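Local coordinates for DUF115 domain-containing protein (Magnetospirillum magneticum AMB-1, PDB 5MU5), which is a Maf glycosyltransferase involved in the formation of bacterial flagella, probably by transferring sugars onto flagellin, at residues V365-P370 / Y384-S389; G413-S418 / N491-V496; G596-A601 / D627-M632. All blocks are in the same frame, centred on the assembly; numbering follows the deposited sequence.

Contact 1: V365-P370 / Y384-S389; sequences VYYFRP and YSLDDS
The phenol ring of Y367 has the CD1 methyl of L386 over one face, a CH-pi contact in which the methyl stands 3.8 Å from the ring centroid and 14° off its normal. The two side chains cross at about a right angle, and the leucine suits the place because its branch sets one methyl over the ring, displaced toward the rim. With CG of Y367 lying between the backbone N and the carbonyl carbon (chi1 74°), the ring is swung over the 384-389 loop. Its far end then meets a serine, Y367 OH lying 3.1 Å from S389 OG in a hydrogen bond that either hydroxyl could donate. An alanine in place of the tyrosine would remove ring and hydroxyl together, and would probably leave the L386 methyl facing a gap and S389 OG without this partner. One backbone hydrogen bond joins the two segments, F368 N donating to Y384 O at 3.0 Å, nearly straight at 166°. The same carbonyl oxygen lies at the edge of the F368 ring, while F368 CD1 packs on Y384 CB. P370 CD rests against L386 O. Segment 365-370 carries strand 363-367 of the mixed sheet into the loop that follows, and 384-389 lies beside that loop, with L386 and S389 packed against helix 393-404 and F368 against helix 373-378; salt bridges D387-R482 and D388-R478 tie 384-389 to helix 467-482.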
# COMPACT_ATOMS: atom_id res chain seq x y z
N VAL A 365 6.45 25.59 -6.55
CA VAL A 365 5.43 25.27 -5.58
C VAL A 365 5.50 23.77 -5.26
O VAL A 365 5.58 22.93 -6.16
CB VAL A 365 4.03 25.55 -6.13
CG1 VAL A 365 2.99 25.26 -5.05
CG2 VAL A 365 3.92 26.99 -6.60
N TYR A 366 5.46 23.45 -3.96
CA TYR A 366 5.52 22.08 -3.51
C TYR A 366 4.20 21.62 -2.92
O TYR A 366 3.50 22.38 -2.29
CB TYR A 366 6.58 21.91 -2.41
CG TYR A 366 7.97 22.14 -2.88
CD1 TYR A 366 8.54 21.33 -3.83
CD2 TYR A 366 8.72 23.20 -2.37
CE1 TYR A 366 9.81 21.55 -4.27
CE2 TYR A 366 10.00 23.45 -2.81
CZ TYR A 366 10.54 22.62 -3.75
OH TYR A 366 11.81 22.86 -4.19
N TYR A 367 3.87 20.35 -3.11
CA TYR A 367 2.80 19.73 -2.34
C TYR A 367 3.48 18.62 -1.54
O TYR A 367 4.60 18.19 -1.88
CB TYR A 367 1.69 19.21 -3.24
CG TYR A 367 2.05 17.95 -3.98
CD1 TYR A 367 2.69 18.00 -5.19
CD2 TYR A 367 1.74 16.70 -3.45
CE1 TYR A 367 3.04 16.82 -5.86
CE2 TYR A 367 2.07 15.54 -4.11
CZ TYR A 367 2.72 15.60 -5.31
OH TYR A 367 3.01 14.42 -5.95
N PHE A 368 2.83 18.18 -0.48
CA PHE A 368 3.41 17.17 0.38
C PHE A 368 2.89 15.79 0.05
O PHE A 368 1.70 15.50 0.16
CB PHE A 368 3.24 17.54 1.85
CG PHE A 368 4.08 18.69 2.21
CD1 PHE A 368 3.64 19.97 1.98
CD2 PHE A 368 5.38 18.49 2.64
CE1 PHE A 368 4.46 21.04 2.23
CE2 PHE A 368 6.20 19.56 2.93
CZ PHE A 368 5.74 20.84 2.72
N ARG A 369 3.81 14.95 -0.40
CA ARG A 369 3.46 13.62 -0.77
C ARG A 369 3.33 12.73 0.47
O ARG A 369 4.27 12.60 1.23
CB ARG A 369 4.47 13.05 -1.75
CG ARG A 369 3.85 11.89 -2.45
CD ARG A 369 4.75 11.21 -3.43
NE ARG A 369 3.94 10.18 -4.08
CZ ARG A 369 4.38 9.36 -5.01
NH1 ARG A 369 5.63 9.47 -5.43
NH2 ARG A 369 3.57 8.45 -5.54
N PRO A 370 2.15 12.12 0.68
CA PRO A 370 1.91 11.38 1.91
C PRO A 370 2.63 10.04 2.02
O PRO A 370 3.28 9.60 1.08
CB PRO A 370 0.38 11.20 1.91
CG PRO A 370 -0.04 11.30 0.48
CD PRO A 370 0.97 12.18 -0.20
N TYR A 384 -2.29 20.58 2.54
CA TYR A 384 -1.21 20.89 1.61
C TYR A 384 -0.70 19.65 0.86
O TYR A 384 0.37 19.68 0.24
CB TYR A 384 -0.05 21.60 2.33
CG TYR A 384 -0.48 22.78 3.17
CD1 TYR A 384 -0.77 24.01 2.58
CD2 TYR A 384 -0.58 22.69 4.55
CE1 TYR A 384 -1.16 25.10 3.35
CE2 TYR A 384 -0.97 23.77 5.33
CZ TYR A 384 -1.27 24.96 4.72
OH TYR A 384 -1.66 26.02 5.46
N SER A 385 -1.44 18.55 0.94
CA SER A 385 -1.08 17.34 0.21
C SER A 385 -2.12 17.07 -0.85
O SER A 385 -3.15 17.74 -0.92
CB SER A 385 -0.97 16.12 1.14
OG SER A 385 -2.14 15.98 1.91
N LEU A 386 -1.81 16.10 -1.70
CA LEU A 386 -2.71 15.63 -2.72
C LEU A 386 -2.91 14.13 -2.55
O LEU A 386 -2.01 13.42 -2.09
CB LEU A 386 -2.12 15.90 -4.10
CG LEU A 386 -1.90 17.37 -4.45
CD1 LEU A 386 -1.16 17.45 -5.76
CD2 LEU A 386 -3.21 18.14 -4.52
N ASP A 387 -4.12 13.69 -2.88
CA ASP A 387 -4.48 12.29 -3.01
C ASP A 387 -4.35 11.93 -4.48
O ASP A 387 -4.56 12.78 -5.36
CB ASP A 387 -5.94 12.08 -2.62
CG ASP A 387 -6.20 12.28 -1.15
OD1 ASP A 387 -5.26 12.09 -0.35
OD2 ASP A 387 -7.35 12.62 -0.80
N ASP A 388 -4.04 10.66 -4.74
CA ASP A 388 -3.92 10.15 -6.10
C ASP A 388 -2.95 10.98 -6.92
O ASP A 388 -3.16 11.19 -8.11
CB ASP A 388 -5.31 10.05 -6.78
CG ASP A 388 -6.23 9.01 -6.11
OD1 ASP A 388 -5.78 7.85 -5.88
OD2 ASP A 388 -7.41 9.34 -5.83
N SER A 389 -1.89 11.47 -6.29
CA SER A 389 -0.87 12.23 -7.00
C SER A 389 0.03 11.29 -7.77
O SER A 389 0.78 11.76 -8.64
CB SER A 389 -0.04 13.14 -6.07
OG SER A 389 0.76 12.41 -5.18

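Contact 2: G413-S418 / N491-V496; sequences GVDLGS and NCSDGV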
# COMPACT_ATOMS: atom_id res chain seq x y z
N GLY A 413 -2.36 13.64 -24.84
CA GLY A 413 -1.17 12.82 -24.68
C GLY A 413 -1.21 11.92 -23.46
O GLY A 413 -0.16 11.56 -22.93
N VAL A 414 -2.42 11.62 -22.98
CA VAL A 414 -2.63 10.71 -21.85
C VAL A 414 -3.15 9.44 -22.50
O VAL A 414 -4.34 9.12 -22.40
CB VAL A 414 -3.65 11.25 -20.85
CG1 VAL A 414 -3.74 10.32 -19.64
CG2 VAL A 414 -3.25 12.62 -20.39
N ASP A 415 -2.26 8.75 -23.20
CA ASP A 415 -2.59 7.57 -23.99
C ASP A 415 -2.68 6.33 -23.10
O ASP A 415 -3.68 5.62 -23.12
CB ASP A 415 -1.53 7.33 -25.07
CG ASP A 415 -1.51 8.42 -26.14
OD1 ASP A 415 -2.24 9.42 -26.01
OD2 ASP A 415 -0.73 8.27 -27.11
N LEU A 416 -1.63 6.07 -22.33
CA LEU A 416 -1.59 4.95 -21.39
C LEU A 416 -1.82 3.63 -22.14
O LEU A 416 -2.53 2.74 -21.65
CB LEU A 416 -2.66 5.14 -20.30
CG LEU A 416 -2.66 6.51 -19.62
CD1 LEU A 416 -3.76 6.61 -18.59
CD2 LEU A 416 -1.30 6.78 -18.99
N GLY A 417 -1.26 3.57 -23.34
CA GLY A 417 -1.36 2.43 -24.22
C GLY A 417 -1.31 2.83 -25.68
O GLY A 417 -1.46 4.00 -26.01
N SER A 418 -1.13 1.84 -26.55
CA SER A 418 -1.03 2.06 -27.98
C SER A 418 -2.16 1.37 -28.69
O SER A 418 -2.52 0.25 -28.38
CB SER A 418 0.26 1.48 -28.55
OG SER A 418 1.38 2.12 -27.99
N ASN A 491 -11.43 13.62 -22.81
CA ASN A 491 -10.20 12.96 -23.18
C ASN A 491 -10.08 13.08 -24.68
O ASN A 491 -10.90 12.52 -25.39
CB ASN A 491 -10.21 11.49 -22.76
CG ASN A 491 -8.87 10.81 -22.99
OD1 ASN A 491 -7.88 11.43 -23.40
ND2 ASN A 491 -8.84 9.51 -22.72
N CYS A 492 -9.07 13.83 -25.13
CA CYS A 492 -8.77 13.98 -26.55
C CYS A 492 -7.66 13.03 -27.02
O CYS A 492 -7.33 13.00 -28.22
CB CYS A 492 -8.37 15.44 -26.86
SG CYS A 492 -9.60 16.70 -26.40
N SER A 493 -7.10 12.25 -26.09
CA SER A 493 -6.00 11.34 -26.38
C SER A 493 -6.47 10.08 -27.12
O SER A 493 -7.52 9.53 -26.83
CB SER A 493 -5.31 10.92 -25.08
OG SER A 493 -5.02 12.06 -24.30
N ASP A 494 -5.66 9.59 -28.05
CA ASP A 494 -5.99 8.36 -28.74
C ASP A 494 -5.36 7.18 -28.00
O ASP A 494 -4.43 6.56 -28.49
CB ASP A 494 -5.56 8.40 -30.21
CG ASP A 494 -6.12 7.21 -31.03
OD1 ASP A 494 -7.06 6.50 -30.57
OD2 ASP A 494 -5.61 6.97 -32.14
N GLY A 495 -5.88 6.88 -26.81
CA GLY A 495 -5.34 5.79 -25.99
C GLY A 495 -6.48 5.10 -25.29
O GLY A 495 -7.56 5.00 -25.86
N VAL A 496 -6.25 4.64 -24.06
CA VAL A 496 -7.29 3.94 -23.31
C VAL A 496 -8.44 4.85 -22.89
O VAL A 496 -8.28 6.05 -22.69
CB VAL A 496 -6.80 3.32 -21.97
CG1 VAL A 496 -5.74 2.28 -22.20
CG2 VAL A 496 -6.34 4.38 -20.98
O HOH W 1 -6.54 7.93 -23.66
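V414 N donates to S493 OG at 2.9 Å, one of two direct hydrogen bonds across the loops, the serine hydroxyl serving as a compact acceptor that reaches into the 413-418 loop. With OG beside its own backbone N (chi1 -49°), S493 turns the hydroxyl to this amide. The second bond is between backbones, V496 N to D415 O at 2.9 Å, and it lies in the carbonyl plane. D415 O also receives a CA-H...O contact from G495 CA at 3.3 Å; a side chain on G495 would run into that oxygen, which is why glycine suits this position.

Within 491-496, N491 shapes the turn. Its OD1 accepts from S493 N at 2.9 Å, forming an Asx turn, although the donor sits 48° above the carbonyl plane of the amide. An inverse gamma turn centred on D494 follows.

A single water makes the third kind of link. It accepts from N491 ND2 and donates to V414 O and V496 O, so one molecule joins both loops.

Apolar contact is small: L416 CB meets V496 CG2 at 3.8 Å, the side chains crossing at about a right angle. The acidic groups find partners beyond the two loops, D415 with S283 and D494 in a salt bridge to R419.

The loops that follow neighbouring parallel strands 408-412 and 488-491 are therefore matched mainly through polar groups, and the main-chain carbonyl of V414, in a buried residue, is bonded by the water.

Contact 3: G596-A601 / D627-M632; sequences GTLMMA and DEFHQM
M632 reaches across to L598 and A601 with its terminal methyl, and this apolar contact carries most of the interface. CE lies 3.4 Å from L598 CD2, closer than carbons usually pack, and 3.6 Å from A601 CB. SD follows alongside the same alanine methyl at 3.8 Å. The chain of M632 leaves its helix with CG opposite the backbone N (chi1 -171°), runs straight through chi2, and bends only at chi3 (73°), which carries the methyl against both L598 and A601. A long, unbranched and flexible side chain is well suited to bridging helices whose axes stay 11.8 Å apart, while alanine, with its single methyl, leaves room for the methionine end.

The two segments belong to helices 589-609 and 618-646, which run nearly antiparallel at 165° within the helical bundle domain of the flagellin glycosyltransferase Maf family. Such bundles are held by interlocking apolar side chains, and all four residues that touch here are buried.

The aromatic contact is looser. F629 turns the edge of its ring to A601 CB, with CE1 at 4.5 Å, and its CZ comes to 4.3 Å from L598 CD2. The large, flat ring spans part of the distance between the backbones.

Other helices surround this pair. L598 also packs on L554 and C557 and F629 on M561, all of helix 546-564, while M632 meets I93 of helix 92-107. Polar side chains bond to neighbouring parts of the chain: T597 to D91, and both D627 and E628 in salt bridges with R104.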
# COMPACT_ATOMS: atom_id res chain seq x y z
N GLY A 596 10.23 -0.54 7.32
CA GLY A 596 10.32 -1.32 6.10
C GLY A 596 11.51 -2.26 6.18
O GLY A 596 11.40 -3.45 5.86
N THR A 597 12.63 -1.73 6.63
CA THR A 597 13.83 -2.49 6.72
C THR A 597 13.70 -3.60 7.76
O THR A 597 13.88 -4.78 7.43
CB THR A 597 15.01 -1.56 6.94
OG1 THR A 597 15.11 -0.70 5.78
CG2 THR A 597 16.31 -2.33 7.13
N LEU A 598 13.31 -3.24 8.99
CA LEU A 598 13.14 -4.25 10.05
C LEU A 598 12.08 -5.34 9.76
O LEU A 598 12.29 -6.52 10.07
CB LEU A 598 12.84 -3.59 11.39
CG LEU A 598 13.89 -2.61 11.92
CD1 LEU A 598 13.47 -2.08 13.27
CD2 LEU A 598 15.27 -3.24 12.01
N MET A 599 10.96 -4.95 9.15
CA MET A 599 9.90 -5.92 8.83
C MET A 599 10.31 -6.87 7.71
O MET A 599 9.90 -8.02 7.70
CB MET A 599 8.58 -5.23 8.46
CG MET A 599 7.80 -4.66 9.63
SD MET A 599 7.22 -5.88 10.85
CE MET A 599 8.60 -5.93 11.99
N MET A 600 11.11 -6.40 6.78
CA MET A 600 11.60 -7.27 5.76
C MET A 600 12.63 -8.24 6.32
O MET A 600 12.66 -9.40 5.89
CB MET A 600 12.21 -6.46 4.64
CG MET A 600 11.13 -5.72 3.90
SD MET A 600 9.88 -6.88 3.32
CE MET A 600 10.83 -7.60 1.96
N ALA A 601 13.46 -7.77 7.26
CA ALA A 601 14.38 -8.66 7.93
C ALA A 601 13.59 -9.75 8.66
O ALA A 601 13.93 -10.91 8.57
CB ALA A 601 15.27 -7.89 8.87
N ASP A 627 21.75 -12.55 16.87
CA ASP A 627 23.02 -11.85 16.80
C ASP A 627 23.12 -10.96 15.54
O ASP A 627 23.54 -9.82 15.63
CB ASP A 627 24.16 -12.87 16.81
CG ASP A 627 25.50 -12.22 16.92
OD1 ASP A 627 25.63 -11.28 17.72
OD2 ASP A 627 26.42 -12.66 16.21
N GLU A 628 22.73 -11.50 14.39
CA GLU A 628 22.74 -10.73 13.15
C GLU A 628 21.69 -9.63 13.16
O GLU A 628 21.92 -8.57 12.59
CB GLU A 628 22.55 -11.63 11.94
CG GLU A 628 23.73 -12.56 11.71
CD GLU A 628 25.03 -11.84 11.35
OE1 GLU A 628 24.99 -10.66 10.91
OE2 GLU A 628 26.12 -12.47 11.49
N PHE A 629 20.56 -9.86 13.81
CA PHE A 629 19.56 -8.82 13.92
C PHE A 629 20.16 -7.62 14.66
O PHE A 629 19.94 -6.48 14.25
CB PHE A 629 18.31 -9.36 14.61
CG PHE A 629 17.12 -8.45 14.54
CD1 PHE A 629 16.34 -8.40 13.39
CD2 PHE A 629 16.75 -7.68 15.64
CE1 PHE A 629 15.22 -7.56 13.32
CE2 PHE A 629 15.63 -6.85 15.58
CZ PHE A 629 14.87 -6.79 14.41
N HIS A 630 20.92 -7.89 15.72
CA HIS A 630 21.66 -6.85 16.46
C HIS A 630 22.70 -6.13 15.62
O HIS A 630 22.81 -4.90 15.68
CB HIS A 630 22.35 -7.43 17.70
CG HIS A 630 21.55 -7.29 18.95
ND1 HIS A 630 21.81 -6.31 19.89
CD2 HIS A 630 20.49 -7.99 19.41
CE1 HIS A 630 20.95 -6.43 20.88
NE2 HIS A 630 20.13 -7.44 20.62
N GLN A 631 23.51 -6.88 14.88
CA GLN A 631 24.48 -6.25 14.00
C GLN A 631 23.76 -5.35 12.99
O GLN A 631 24.22 -4.24 12.72
CB GLN A 631 25.37 -7.26 13.29
CG GLN A 631 26.53 -7.75 14.15
CD GLN A 631 27.42 -8.78 13.45
OE1 GLN A 631 27.63 -8.73 12.23
NE2 GLN A 631 27.93 -9.73 14.23
N MET A 632 22.63 -5.80 12.45
CA MET A 632 21.87 -4.99 11.52
C MET A 632 21.40 -3.69 12.19
O MET A 632 21.56 -2.60 11.62
CB MET A 632 20.65 -5.74 11.02
CG MET A 632 19.93 -5.05 9.88
SD MET A 632 18.46 -5.93 9.34
CE MET A 632 17.37 -5.58 10.72

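How the contacts relate
The three contacts follow one another along the chain without overlapping. Contacts 1 and 2 share the mixed sheet: 365-370 runs off strand 363-367, whereas contact 2 joins the loops after strands 408-412 and 488-491, on the other side of the central strands. Their centres are 25 Å apart and their nearest atoms about 11 Å. Helix 467-482 comes near both, meeting the acidic side chains of 384-389 and the apolar ones of contact 2. Contact 3 belongs to the helical bundle, its centre 31 Å from that of contact 1 and 44 Å from that of contact 2. Contacts 2 and 3 thus lie on opposite sides of the chain's centre, in its sheet and bundle parts respectively.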